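Local structure of alpha-galactosidase 1 (Saccharomyces cerevisiae, 3LRK) at residues D274-H279 / Y304-Q309; G126-E131 / K154-T159; Q251-G256 / G321-R326; Q426-G431 / T437-Q442; R220-G225 / C230-F235. The protein hydrolyses terminal, non-reducing alpha-D-galactose residues in alpha-D-galactosides, including galactose oligosaccharides, galactomannans and galactolipids. The protein carries 1 engineered substitution. All blocks are in the same frame, centred on the assembly; numbering follows the deposited sequence.

Contact 1: D274-H279 / Y304-Q309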
# COMPACT_ATOMS: atom_id res chain seq x y z
N ASP A 274 -21.63 -2.58 30.84
CA ASP A 274 -21.38 -1.38 30.03
C ASP A 274 -20.80 -1.72 28.66
O ASP A 274 -21.22 -1.14 27.66
CB ASP A 274 -20.47 -0.41 30.77
CG ASP A 274 -21.19 0.29 31.90
OD1 ASP A 274 -22.25 0.89 31.65
OD2 ASP A 274 -20.67 0.23 33.04
N GLU A 275 -19.83 -2.64 28.63
CA GLU A 275 -19.20 -3.09 27.40
C GLU A 275 -20.20 -3.72 26.44
O GLU A 275 -20.16 -3.46 25.24
CB GLU A 275 -18.03 -4.05 27.68
CG GLU A 275 -16.78 -3.36 28.22
CD GLU A 275 -15.66 -4.32 28.61
OE1 GLU A 275 -15.92 -5.51 28.92
OE2 GLU A 275 -14.49 -3.88 28.64
N GLU A 276 -21.11 -4.55 26.97
CA GLU A 276 -22.14 -5.18 26.17
C GLU A 276 -23.16 -4.16 25.63
O GLU A 276 -23.62 -4.30 24.50
CB GLU A 276 -22.83 -6.31 26.94
CG GLU A 276 -21.94 -7.55 27.11
CD GLU A 276 -22.66 -8.76 27.70
OE1 GLU A 276 -23.88 -8.69 27.96
OE2 GLU A 276 -21.99 -9.79 27.90
N LYS A 277 -23.49 -3.14 26.43
CA LYS A 277 -24.43 -2.08 25.99
C LYS A 277 -23.83 -1.23 24.87
O LYS A 277 -24.51 -0.91 23.89
CB LYS A 277 -24.81 -1.16 27.15
CG LYS A 277 -25.72 -1.79 28.22
CD LYS A 277 -26.53 -0.73 28.96
CE LYS A 277 -25.65 0.14 29.85
NZ LYS A 277 -26.46 1.15 30.59
N ALA A 278 -22.56 -0.86 25.03
CA ALA A 278 -21.80 -0.11 24.03
C ALA A 278 -21.74 -0.89 22.71
O ALA A 278 -22.00 -0.34 21.65
CB ALA A 278 -20.40 0.18 24.54
N HIS A 279 -21.41 -2.18 22.82
CA HIS A 279 -21.26 -3.09 21.69
C HIS A 279 -22.59 -3.27 20.92
O HIS A 279 -22.63 -3.08 19.70
CB HIS A 279 -20.66 -4.40 22.21
CG HIS A 279 -20.61 -5.53 21.22
ND1 HIS A 279 -20.25 -5.36 19.89
CD2 HIS A 279 -20.81 -6.86 21.38
CE1 HIS A 279 -20.28 -6.53 19.28
NE2 HIS A 279 -20.61 -7.46 20.17
N TYR A 304 -29.41 -11.06 28.16
CA TYR A 304 -30.76 -11.21 27.61
C TYR A 304 -31.51 -9.88 27.46
O TYR A 304 -32.11 -9.63 26.43
CB TYR A 304 -31.58 -12.21 28.45
CG TYR A 304 -33.04 -12.35 28.05
CD1 TYR A 304 -33.41 -12.72 26.75
CD2 TYR A 304 -34.05 -12.16 29.00
CE1 TYR A 304 -34.77 -12.85 26.40
CE2 TYR A 304 -35.37 -12.29 28.66
CZ TYR A 304 -35.74 -12.64 27.38
OH TYR A 304 -37.09 -12.75 27.10
N SER A 305 -31.46 -9.02 28.48
CA SER A 305 -32.18 -7.74 28.38
C SER A 305 -31.50 -6.74 27.44
O SER A 305 -32.13 -5.79 26.98
CB SER A 305 -32.41 -7.12 29.76
OG SER A 305 -31.20 -6.77 30.36
N ILE A 306 -30.21 -6.95 27.17
CA ILE A 306 -29.53 -6.18 26.13
C ILE A 306 -30.09 -6.57 24.75
O ILE A 306 -30.56 -5.70 23.99
CB ILE A 306 -27.99 -6.29 26.25
CG1 ILE A 306 -27.51 -5.47 27.46
CG2 ILE A 306 -27.29 -5.79 24.96
CD1 ILE A 306 -26.14 -5.81 27.96
N TYR A 307 -30.09 -7.87 24.45
CA TYR A 307 -30.64 -8.38 23.18
C TYR A 307 -32.11 -8.03 22.98
O TYR A 307 -32.60 -7.99 21.85
CB TYR A 307 -30.52 -9.90 23.11
CG TYR A 307 -29.16 -10.43 22.74
CD1 TYR A 307 -28.49 -11.31 23.59
CD2 TYR A 307 -28.54 -10.06 21.53
CE1 TYR A 307 -27.23 -11.82 23.25
CE2 TYR A 307 -27.28 -10.56 21.19
CZ TYR A 307 -26.63 -11.43 22.05
OH TYR A 307 -25.40 -11.92 21.70
N SER A 308 -32.82 -7.79 24.08
CA SER A 308 -34.26 -7.56 24.03
C SER A 308 -34.65 -6.08 24.09
O SER A 308 -35.84 -5.76 24.17
CB SER A 308 -34.96 -8.36 25.14
OG SER A 308 -34.83 -7.70 26.38
N GLN A 309 -33.67 -5.18 24.03
CA GLN A 309 -33.96 -3.74 24.07
C GLN A 309 -34.58 -3.25 22.75
O GLN A 309 -33.86 -2.90 21.80
CB GLN A 309 -32.73 -2.92 24.47
CG GLN A 309 -33.01 -1.42 24.77
CD GLN A 309 -33.72 -1.18 26.11
OE1 GLN A 309 -34.14 -2.12 26.78
NE2 GLN A 309 -33.86 0.08 26.49
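I306 packs against E276 and K277 in a small, buried helix-to-helix contact on the outside of the catalytic barrel, between helix 273-285 and the last turn of helix 301-307. The helices come nearest at K277 and I306, whose CA atoms lie 6.5 Å apart. Isoleucine supplies one whole side of the contact. Its CG1 sits beside the backbone N (chi1 -73°), and the extended second torsion carries CD1 out to the facing helix, where it lies 3.5 Å from CB of E276. The same methyl is 3.7 Å from OE1 of E276 and 4.1 Å from CG of K277; the isoleucine side chain crosses both of its partners at about a right angle. The other branch, CG2, turns to the backbone and lies 4.0 Å from the carbonyl O of E276. K277 lends only CG before its chain bends at chi3 and leads away. The carboxylate of E276 is held from outside the two segments: OE1 is hydrogen-bonded to S303, while OE2 forms a salt bridge with K300 and also takes the backbone N of G267. An alanine in place of I306 would lose CG1, CG2 and CD1, and would probably open a gap between the helices and strip the aliphatic cover from the buried base of E276. Helix 273-285 links strands 258-260 and 290-292, and helix 301-307 follows the latter, so this is the packing of consecutive outer helices characteristic of a TIM barrel.

Contact 2: G126-E131 / K154-T159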
# COMPACT_ATOMS: atom_id res chain seq x y z
N GLY A 126 -15.62 -27.07 0.31
CA GLY A 126 -15.92 -25.69 -0.07
C GLY A 126 -16.53 -25.61 -1.46
O GLY A 126 -16.51 -26.58 -2.22
N SER A 127 -17.09 -24.44 -1.79
CA SER A 127 -17.91 -24.28 -2.99
C SER A 127 -17.21 -23.66 -4.20
O SER A 127 -17.84 -23.52 -5.26
CB SER A 127 -19.16 -23.45 -2.68
OG SER A 127 -19.96 -24.08 -1.69
N LEU A 128 -15.94 -23.28 -4.07
CA LEU A 128 -15.24 -22.65 -5.21
C LEU A 128 -15.19 -23.57 -6.44
O LEU A 128 -14.67 -24.69 -6.38
CB LEU A 128 -13.84 -22.17 -4.82
CG LEU A 128 -13.06 -21.32 -5.84
CD1 LEU A 128 -13.90 -20.14 -6.36
CD2 LEU A 128 -11.73 -20.84 -5.21
N GLY A 129 -15.76 -23.09 -7.55
CA GLY A 129 -15.87 -23.83 -8.80
C GLY A 129 -17.00 -24.84 -8.78
O GLY A 129 -17.17 -25.61 -9.72
N ARG A 130 -17.77 -24.85 -7.69
CA ARG A 130 -18.86 -25.80 -7.50
C ARG A 130 -20.13 -25.04 -7.17
O ARG A 130 -21.06 -25.60 -6.58
CB ARG A 130 -18.50 -26.79 -6.39
CG ARG A 130 -17.21 -27.58 -6.69
CD ARG A 130 -16.80 -28.41 -5.49
NE ARG A 130 -15.52 -29.10 -5.65
CZ ARG A 130 -15.37 -30.32 -6.17
NH1 ARG A 130 -16.41 -31.02 -6.62
NH2 ARG A 130 -14.15 -30.85 -6.25
N GLU A 131 -20.19 -23.78 -7.59
CA GLU A 131 -21.23 -22.86 -7.14
C GLU A 131 -22.61 -23.28 -7.60
O GLU A 131 -23.56 -23.21 -6.82
CB GLU A 131 -20.93 -21.42 -7.57
CG GLU A 131 -19.70 -20.80 -6.90
CD GLU A 131 -18.39 -21.09 -7.64
OE1 GLU A 131 -18.40 -21.89 -8.59
OE2 GLU A 131 -17.36 -20.51 -7.26
N LYS A 154 -7.71 -20.34 -3.01
CA LYS A 154 -6.87 -20.74 -4.15
C LYS A 154 -6.27 -19.55 -4.92
O LYS A 154 -6.24 -19.57 -6.14
CB LYS A 154 -7.67 -21.63 -5.11
CG LYS A 154 -8.26 -22.90 -4.48
CD LYS A 154 -9.12 -23.69 -5.48
CE LYS A 154 -8.38 -24.86 -6.07
NZ LYS A 154 -9.34 -25.76 -6.80
N GLY A 155 -5.82 -18.54 -4.19
CA GLY A 155 -5.20 -17.35 -4.79
C GLY A 155 -6.14 -16.36 -5.47
O GLY A 155 -5.67 -15.38 -6.08
N GLN A 156 -7.45 -16.58 -5.34
CA GLN A 156 -8.45 -15.75 -6.04
C GLN A 156 -8.90 -14.53 -5.23
O GLN A 156 -10.09 -14.30 -4.98
CB GLN A 156 -9.66 -16.59 -6.48
CG GLN A 156 -9.32 -17.68 -7.47
CD GLN A 156 -10.55 -18.36 -8.04
OE1 GLN A 156 -11.64 -17.78 -8.08
NE2 GLN A 156 -10.38 -19.60 -8.49
N PHE A 157 -7.91 -13.74 -4.84
CA PHE A 157 -8.08 -12.51 -4.08
C PHE A 157 -6.93 -11.58 -4.46
O PHE A 157 -6.04 -11.97 -5.23
CB PHE A 157 -8.10 -12.81 -2.57
CG PHE A 157 -6.75 -13.14 -2.01
CD1 PHE A 157 -6.01 -12.16 -1.33
CD2 PHE A 157 -6.20 -14.41 -2.16
CE1 PHE A 157 -4.74 -12.45 -0.81
CE2 PHE A 157 -4.93 -14.71 -1.65
CZ PHE A 157 -4.20 -13.72 -0.97
N GLY A 158 -6.92 -10.36 -3.92
CA GLY A 158 -5.78 -9.45 -4.10
C GLY A 158 -6.11 -8.18 -4.83
O GLY A 158 -5.45 -7.15 -4.65
N THR A 159 -7.16 -8.24 -5.65
CA THR A 159 -7.74 -7.05 -6.29
C THR A 159 -9.26 -7.07 -6.12
O THR A 159 -9.85 -8.13 -5.93
CB THR A 159 -7.41 -6.97 -7.81
OG1 THR A 159 -8.09 -8.02 -8.51
CG2 THR A 159 -5.89 -7.06 -8.08
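L128 reaches from one loop into the angle formed by K154 and Q156 of the other; both its methyls meet Q156, and CD2 also meets K154. Its CG lies anti to the backbone N (chi1 -172°), which sends the fork straight across. CD1 comes 3.7 Å from OE1 of Q156, whereas CD2 lies 3.8 Å from NE2 of the same amide and 3.9 Å from CD of K154. Leucine and glutamine approach from opposite directions, the glutamine chain being extended beyond CG. CD2 stands over the face of the carboxamide, while CD1 lies out towards OE1 on the same side. K154 runs past CD2 with CB, CG and CD, bending at chi3 (100°).

L128 is the second residue of a type II beta turn from S127 to R130, with G129 at positive phi after it. The N-H of G129 donates to OE2 of E131 at 3.0 Å, meeting it from above the carboxylate plane. Both loops follow barrel strands, and the side chain of L128 is about 10 Å from that of the nucleophile D149; next door, F157 meets Y195 of a neighbouring subunit edge to face. Methyl groups set against a polar amide and a lysine stem imply van der Waals contact without directional grip, as suits two surface loops.

Contact 3: Q251-G256 / G321-R326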
# COMPACT_ATOMS: atom_id res chain seq x y z
N GLN A 251 -20.98 5.17 4.65
CA GLN A 251 -21.39 5.83 3.42
C GLN A 251 -21.62 4.88 2.25
O GLN A 251 -22.26 5.24 1.27
CB GLN A 251 -20.37 6.91 3.02
CG GLN A 251 -18.99 6.34 2.66
CD GLN A 251 -17.93 7.42 2.55
OE1 GLN A 251 -17.08 7.56 3.43
NE2 GLN A 251 -17.99 8.18 1.48
N ASN A 252 -21.07 3.66 2.34
CA ASN A 252 -21.25 2.64 1.33
C ASN A 252 -22.23 1.53 1.72
O ASN A 252 -22.32 0.51 1.04
CB ASN A 252 -19.90 2.06 0.87
CG ASN A 252 -19.24 2.92 -0.19
OD1 ASN A 252 -18.47 3.82 0.12
ND2 ASN A 252 -19.59 2.68 -1.46
N ALA A 253 -22.98 1.75 2.80
CA ALA A 253 -24.07 0.86 3.17
C ALA A 253 -25.44 1.54 3.09
O ALA A 253 -25.54 2.77 3.04
CB ALA A 253 -23.84 0.29 4.56
N GLY A 254 -26.50 0.73 3.08
CA GLY A 254 -27.87 1.23 3.02
C GLY A 254 -28.83 0.14 2.60
O GLY A 254 -28.44 -1.01 2.45
N VAL A 255 -30.10 0.52 2.40
CA VAL A 255 -31.15 -0.43 2.05
C VAL A 255 -30.67 -1.47 1.03
O VAL A 255 -30.22 -1.11 -0.06
CB VAL A 255 -32.45 0.30 1.54
CG1 VAL A 255 -33.45 -0.70 0.98
CG2 VAL A 255 -33.08 1.09 2.67
N GLY A 256 -30.74 -2.75 1.42
CA GLY A 256 -30.37 -3.85 0.54
C GLY A 256 -28.96 -4.40 0.67
O GLY A 256 -28.69 -5.50 0.21
N GLY A 321 -32.96 2.84 6.22
CA GLY A 321 -31.85 2.94 7.16
C GLY A 321 -30.57 3.55 6.65
O GLY A 321 -30.10 3.23 5.56
N ILE A 322 -30.02 4.44 7.47
CA ILE A 322 -28.75 5.08 7.19
C ILE A 322 -27.83 4.81 8.38
O ILE A 322 -28.20 5.12 9.51
CB ILE A 322 -28.92 6.60 6.95
CG1 ILE A 322 -29.81 6.84 5.72
CG2 ILE A 322 -27.56 7.29 6.79
CD1 ILE A 322 -30.25 8.28 5.54
N PRO A 323 -26.64 4.21 8.14
CA PRO A 323 -25.66 4.08 9.21
C PRO A 323 -25.29 5.44 9.78
O PRO A 323 -25.20 6.43 9.05
CB PRO A 323 -24.44 3.47 8.49
CG PRO A 323 -25.01 2.74 7.34
CD PRO A 323 -26.18 3.59 6.89
N ALA A 324 -25.07 5.50 11.09
CA ALA A 324 -24.65 6.75 11.72
C ALA A 324 -23.20 7.10 11.36
O ALA A 324 -22.43 6.26 10.89
CB ALA A 324 -24.84 6.68 13.22
N THR A 325 -22.84 8.36 11.60
CA THR A 325 -21.55 8.93 11.24
C THR A 325 -20.77 9.25 12.51
O THR A 325 -21.33 9.79 13.46
CB THR A 325 -21.74 10.24 10.41
OG1 THR A 325 -22.42 9.94 9.19
CG2 THR A 325 -20.39 10.92 10.12
N ARG A 326 -19.49 8.91 12.52
CA ARG A 326 -18.64 9.31 13.63
C ARG A 326 -18.29 10.79 13.48
O ARG A 326 -17.67 11.19 12.48
CB ARG A 326 -17.39 8.43 13.73
CG ARG A 326 -16.58 8.70 14.98
CD ARG A 326 -15.09 8.68 14.65
NE ARG A 326 -14.57 7.34 14.66
CZ ARG A 326 -13.39 6.97 14.16
NH1 ARG A 326 -12.56 7.83 13.59
NH2 ARG A 326 -13.05 5.70 14.25
O HOH W 1 -30.30 3.47 2.85
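The two segments run past each other in opposite senses without strand pairing, G254 and I322 bringing their CA atoms to 5.7 Å and A253 and P323 theirs to 7.0 Å. At G254 the chain is almost fully stretched, and its CA passes 3.9 Å from the carbonyl O of G321. That carbonyl also takes part in a water bridge: a water accepts from the N-H of V255 at 3.0 Å and donates to O of G321 at 2.7 Å, bridging two backbones that do not bond directly. Segment 251-256 leads into strand 258-260 of the catalytic barrel, while 321-326 runs into strand 325-331, the first strand of the C-terminal beta sandwich, so the contact helps join the two domains. Among side chains the closest apolar pair is A253 and P323, where the alanine methyl CB lies 3.9 Å from CG of the proline ring; CD of that ring stands 4.0 Å from the carbonyl O of A253. V255 contributes one branch. Its CG1 is anti to the backbone N (chi1 171°), which leaves CG2 beside the N and 4.0 Å from N of G321. The far ends of both segments face a neighbouring subunit: Q251, a substrate-binding residue, packs on F235 of that subunit, N252 OD1 is hydrogen-bonded to Y232 OH there, and the carbonyl of R326 takes a hydrogen bond from S219 of that neighbouring subunit.

Contact 4: Q426-G431 / T437-Q442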
# COMPACT_ATOMS: atom_id res chain seq x y z
N GLN A 426 -46.65 -5.93 15.47
CA GLN A 426 -46.60 -4.53 15.06
C GLN A 426 -45.16 -4.15 14.73
O GLN A 426 -44.31 -4.04 15.64
CB GLN A 426 -47.14 -3.64 16.17
CG GLN A 426 -47.27 -2.16 15.82
CD GLN A 426 -47.52 -1.32 17.05
OE1 GLN A 426 -46.62 -1.10 17.87
NE2 GLN A 426 -48.75 -0.84 17.19
N SER A 427 -44.89 -3.94 13.45
CA SER A 427 -43.55 -3.61 12.95
C SER A 427 -42.94 -2.41 13.67
O SER A 427 -43.65 -1.58 14.27
CB SER A 427 -43.60 -3.33 11.44
OG SER A 427 -44.28 -2.12 11.18
N TYR A 428 -41.61 -2.31 13.62
CA TYR A 428 -40.92 -1.18 14.21
C TYR A 428 -41.39 0.16 13.62
O TYR A 428 -41.60 1.12 14.36
CB TYR A 428 -39.40 -1.36 14.13
CG TYR A 428 -38.91 -2.45 15.07
CD1 TYR A 428 -38.43 -3.66 14.57
CD2 TYR A 428 -38.98 -2.28 16.45
CE1 TYR A 428 -38.01 -4.68 15.44
CE2 TYR A 428 -38.56 -3.28 17.33
CZ TYR A 428 -38.07 -4.48 16.82
OH TYR A 428 -37.66 -5.46 17.70
N LYS A 429 -41.59 0.19 12.30
CA LYS A 429 -42.09 1.39 11.61
C LYS A 429 -43.41 1.86 12.21
O LYS A 429 -43.54 3.01 12.63
CB LYS A 429 -42.26 1.12 10.11
CG LYS A 429 -42.22 2.38 9.24
CD LYS A 429 -42.95 2.18 7.90
CE LYS A 429 -44.22 3.04 7.83
NZ LYS A 429 -45.19 2.62 6.76
N ASP A 430 -44.38 0.95 12.25
CA ASP A 430 -45.72 1.25 12.77
C ASP A 430 -45.69 1.68 14.24
O ASP A 430 -46.33 2.67 14.60
CB ASP A 430 -46.65 0.05 12.57
CG ASP A 430 -47.00 -0.18 11.10
OD1 ASP A 430 -46.55 0.60 10.23
OD2 ASP A 430 -47.75 -1.14 10.81
N GLY A 431 -44.92 0.96 15.06
CA GLY A 431 -44.73 1.30 16.47
C GLY A 431 -44.24 2.73 16.69
O GLY A 431 -44.78 3.44 17.55
N THR A 437 -44.14 3.88 23.54
CA THR A 437 -43.17 4.18 24.59
C THR A 437 -41.99 3.20 24.61
O THR A 437 -40.84 3.58 24.91
CB THR A 437 -43.87 4.24 25.98
OG1 THR A 437 -44.91 5.23 25.94
CG2 THR A 437 -42.89 4.60 27.10
N ARG A 438 -42.27 1.94 24.28
CA ARG A 438 -41.26 0.89 24.32
C ARG A 438 -40.16 1.06 23.26
O ARG A 438 -39.07 0.50 23.41
CB ARG A 438 -41.92 -0.48 24.21
CG ARG A 438 -42.86 -0.80 25.36
CD ARG A 438 -43.46 -2.20 25.25
NE ARG A 438 -44.19 -2.43 24.00
CZ ARG A 438 -45.41 -1.98 23.72
NH1 ARG A 438 -46.08 -1.24 24.61
NH2 ARG A 438 -45.97 -2.26 22.55
N LEU A 439 -40.44 1.84 22.22
CA LEU A 439 -39.48 2.04 21.12
C LEU A 439 -38.68 3.34 21.20
O LEU A 439 -37.76 3.55 20.41
CB LEU A 439 -40.18 1.92 19.76
CG LEU A 439 -41.02 0.68 19.43
CD1 LEU A 439 -41.51 0.75 18.00
CD2 LEU A 439 -40.26 -0.62 19.67
N PHE A 440 -39.02 4.22 22.13
CA PHE A 440 -38.36 5.53 22.23
C PHE A 440 -37.50 5.70 23.48
O PHE A 440 -36.66 6.60 23.53
CB PHE A 440 -39.38 6.67 22.12
CG PHE A 440 -39.89 6.89 20.72
CD1 PHE A 440 -41.11 6.37 20.32
CD2 PHE A 440 -39.13 7.61 19.80
CE1 PHE A 440 -41.58 6.56 19.03
CE2 PHE A 440 -39.58 7.80 18.49
CZ PHE A 440 -40.82 7.28 18.11
N GLY A 441 -37.70 4.83 24.46
CA GLY A 441 -37.09 4.99 25.77
C GLY A 441 -37.82 6.09 26.54
O GLY A 441 -39.01 6.32 26.32
N GLN A 442 -37.09 6.77 27.41
CA GLN A 442 -37.67 7.79 28.28
C GLN A 442 -37.08 9.17 28.01
O GLN A 442 -35.86 9.33 27.94
CB GLN A 442 -37.44 7.40 29.74
CG GLN A 442 -38.16 8.27 30.77
CD GLN A 442 -39.44 7.64 31.30
OE1 GLN A 442 -40.03 6.74 30.68
NE2 GLN A 442 -39.89 8.13 32.45
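With chi1 at -53°, L439 holds its CG beside the backbone N, and an extended second torsion then spreads the two methyls towards helix 428-433; Y428 answers with chi1 -70°, which swings its ring round to meet them. The methyls of L439 take different targets. CD1 lands on the backbone, 3.6 Å from CA of G431 and 3.7 Å from the carbonyl O of Y428. CD2 comes to the edge of the tyrosine ring, in its plane, at 3.8 Å from CD2 and 3.9 Å from CE2 of Y428. The two side chains cross at about a right angle. So close a seat for CD1 depends on G431 having no side chain, since a CB there would clash with L439 CD1. The start of the helix is fixed by S427, whose OG accepts the N-H of D430 at 3.3 Å in an N-cap bond that is nearly straight (167°). An alanine replacing L439 would lose CG and both methyls, and is likely to leave a gap over G431 and the edge of the Y428 ring without its partner. The pair is buried against the barrel domain: Y428 touches I313 and A314, L439 touches A310, all on helix 310-316, and Y428 OH is hydrogen-bonded to the carbonyl of M64. Beyond the short, weakly bonded helix 437-440 the chain enters strand 442-447, at the edge of the C-terminal antiparallel sheet, where Q442 pairs through its backbone with D395.

Contact 5: R220-G225 / C230-F235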
# COMPACT_ATOMS: atom_id res chain seq x y z
N ARG A 220 -3.01 -11.69 16.25
CA ARG A 220 -3.77 -12.39 15.20
C ARG A 220 -4.66 -11.43 14.39
O ARG A 220 -5.25 -11.84 13.38
CB ARG A 220 -4.61 -13.53 15.80
CG ARG A 220 -3.78 -14.66 16.41
CD ARG A 220 -4.62 -15.53 17.35
NE ARG A 220 -5.04 -14.80 18.55
CZ ARG A 220 -5.72 -15.35 19.56
NH1 ARG A 220 -6.05 -16.63 19.51
NH2 ARG A 220 -6.06 -14.62 20.62
N CYS A 221 -4.75 -10.18 14.84
CA CYS A 221 -5.49 -9.12 14.14
C CYS A 221 -4.56 -7.92 13.92
O CYS A 221 -4.70 -6.88 14.59
CB CYS A 221 -6.74 -8.73 14.95
SG CYS A 221 -7.82 -7.47 14.22
N PRO A 222 -3.59 -8.06 12.99
CA PRO A 222 -2.49 -7.08 12.88
C PRO A 222 -2.89 -5.68 12.39
O PRO A 222 -2.13 -4.73 12.61
CB PRO A 222 -1.51 -7.76 11.91
CG PRO A 222 -2.37 -8.61 11.05
CD PRO A 222 -3.46 -9.13 11.98
N CYS A 223 -4.05 -5.54 11.75
CA CYS A 223 -4.50 -4.22 11.28
C CYS A 223 -5.22 -3.48 12.39
O CYS A 223 -6.19 -3.99 12.94
CB CYS A 223 -5.42 -4.37 10.06
SG CYS A 223 -4.62 -5.11 8.64
N ASP A 224 -4.74 -2.29 12.73
CA ASP A 224 -5.37 -1.50 13.79
C ASP A 224 -6.67 -0.83 13.31
O ASP A 224 -7.08 -1.02 12.16
CB ASP A 224 -4.38 -0.52 14.47
CG ASP A 224 -3.96 0.64 13.57
OD1 ASP A 224 -4.69 1.01 12.62
OD2 ASP A 224 -2.89 1.21 13.85
N GLY A 225 -7.30 -0.05 14.18
CA GLY A 225 -8.61 0.54 13.90
C GLY A 225 -8.64 1.49 12.72
O GLY A 225 -9.69 1.69 12.10
N CYS A 230 -7.19 -3.44 4.84
CA CYS A 230 -6.27 -4.31 5.55
C CYS A 230 -5.90 -5.50 4.66
O CYS A 230 -6.77 -6.07 4.01
CB CYS A 230 -6.98 -4.81 6.83
SG CYS A 230 -6.12 -6.09 7.72
N LYS A 231 -4.62 -5.88 4.65
CA LYS A 231 -4.17 -6.98 3.80
C LYS A 231 -4.08 -8.33 4.52
O LYS A 231 -3.80 -9.37 3.90
CB LYS A 231 -2.83 -6.63 3.13
CG LYS A 231 -2.86 -5.34 2.25
CD LYS A 231 -3.75 -5.49 1.01
CE LYS A 231 -3.52 -4.33 0.04
NZ LYS A 231 -4.39 -4.40 -1.17
N TYR A 232 -4.33 -8.32 5.82
CA TYR A 232 -4.38 -9.54 6.61
C TYR A 232 -5.45 -9.36 7.68
O TYR A 232 -5.14 -8.96 8.80
CB TYR A 232 -3.02 -9.81 7.29
CG TYR A 232 -2.79 -11.24 7.72
CD1 TYR A 232 -1.50 -11.68 8.07
CD2 TYR A 232 -3.83 -12.18 7.75
CE1 TYR A 232 -1.27 -13.01 8.45
CE2 TYR A 232 -3.61 -13.50 8.12
CZ TYR A 232 -2.33 -13.91 8.47
OH TYR A 232 -2.12 -15.23 8.83
N ALA A 233 -6.70 -9.62 7.31
CA ALA A 233 -7.84 -9.36 8.20
C ALA A 233 -7.71 -10.06 9.56
O ALA A 233 -8.01 -9.47 10.61
CB ALA A 233 -9.15 -9.76 7.52
N GLY A 234 -7.26 -11.31 9.51
CA GLY A 234 -7.00 -12.10 10.71
C GLY A 234 -8.27 -12.34 11.51
O GLY A 234 -9.36 -12.41 10.95
N PHE A 235 -8.11 -12.46 12.83
CA PHE A 235 -9.23 -12.65 13.76
C PHE A 235 -8.83 -12.32 15.19
O PHE A 235 -7.72 -11.82 15.42
CB PHE A 235 -9.91 -14.04 13.61
CG PHE A 235 -9.08 -15.23 14.07
CD1 PHE A 235 -9.72 -16.35 14.61
CD2 PHE A 235 -7.69 -15.26 13.97
CE1 PHE A 235 -8.99 -17.47 15.04
CE2 PHE A 235 -6.95 -16.37 14.39
CZ PHE A 235 -7.60 -17.48 14.93
O HOH W 2 -6.09 -7.42 11.05
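The ring of F235 meets the stem of R220 obliquely, CE2 of the phenylalanine lying 3.9 Å from CD of the arginine, and the ring of Y232 likewise has CG of P222 at an oblique approach. F235 occupies the crowded position between its backbone N and carbonyl carbon (chi1 69°), which folds the ring back to R220. The guanidinium lies farther out, its CZ 5.8 Å from the ring centroid and its plane 68° from that of the ring, so any cation-pi attraction is weak; it forms salt bridges with D218 and with D379 of a neighbouring subunit. That subunit also stacks F194 on the Y232 ring, sets Y195 edge to face with it, and bonds N252 to Y232 OH.

R220 O accepts F235 N at 3.0 Å, and CA of G234 makes a CA-H...O contact to the same R220 O at 3.2 Å. At the other end SG of C223 is bonded to SG of C230 at 2.0 Å, while a water links C223 N to A233 O. C221 forms a disulfide with C237. Two disulfides thus brace a single loop without regular structure, consistent with a firm setting for F235, which touches the proton donor D209.

Overall arrangement
Contacts 1 and 4 are buried and made by aliphatic contact, contact 1 against the stems of charged side chains; contact 1 joins outer helices of the barrel whereas contact 4 seats two short helices of the C-terminal region near the barrel, and their nearest atoms are about 6 Å apart. Contact 3, partly buried, spans barrel and sandwich through a bridging water. Contacts 2 and 5 belong to loops following barrel strands: contact 2 is a surface meeting of methyls and polar chains, contact 5 the disulfide-braced one. Contacts 2, 3 and 5 all reach a neighbouring subunit, and across the tetramer contact 5 of one subunit faces contact 3 of another. Centres of contacts 2 and 4 are about 43 Å apart.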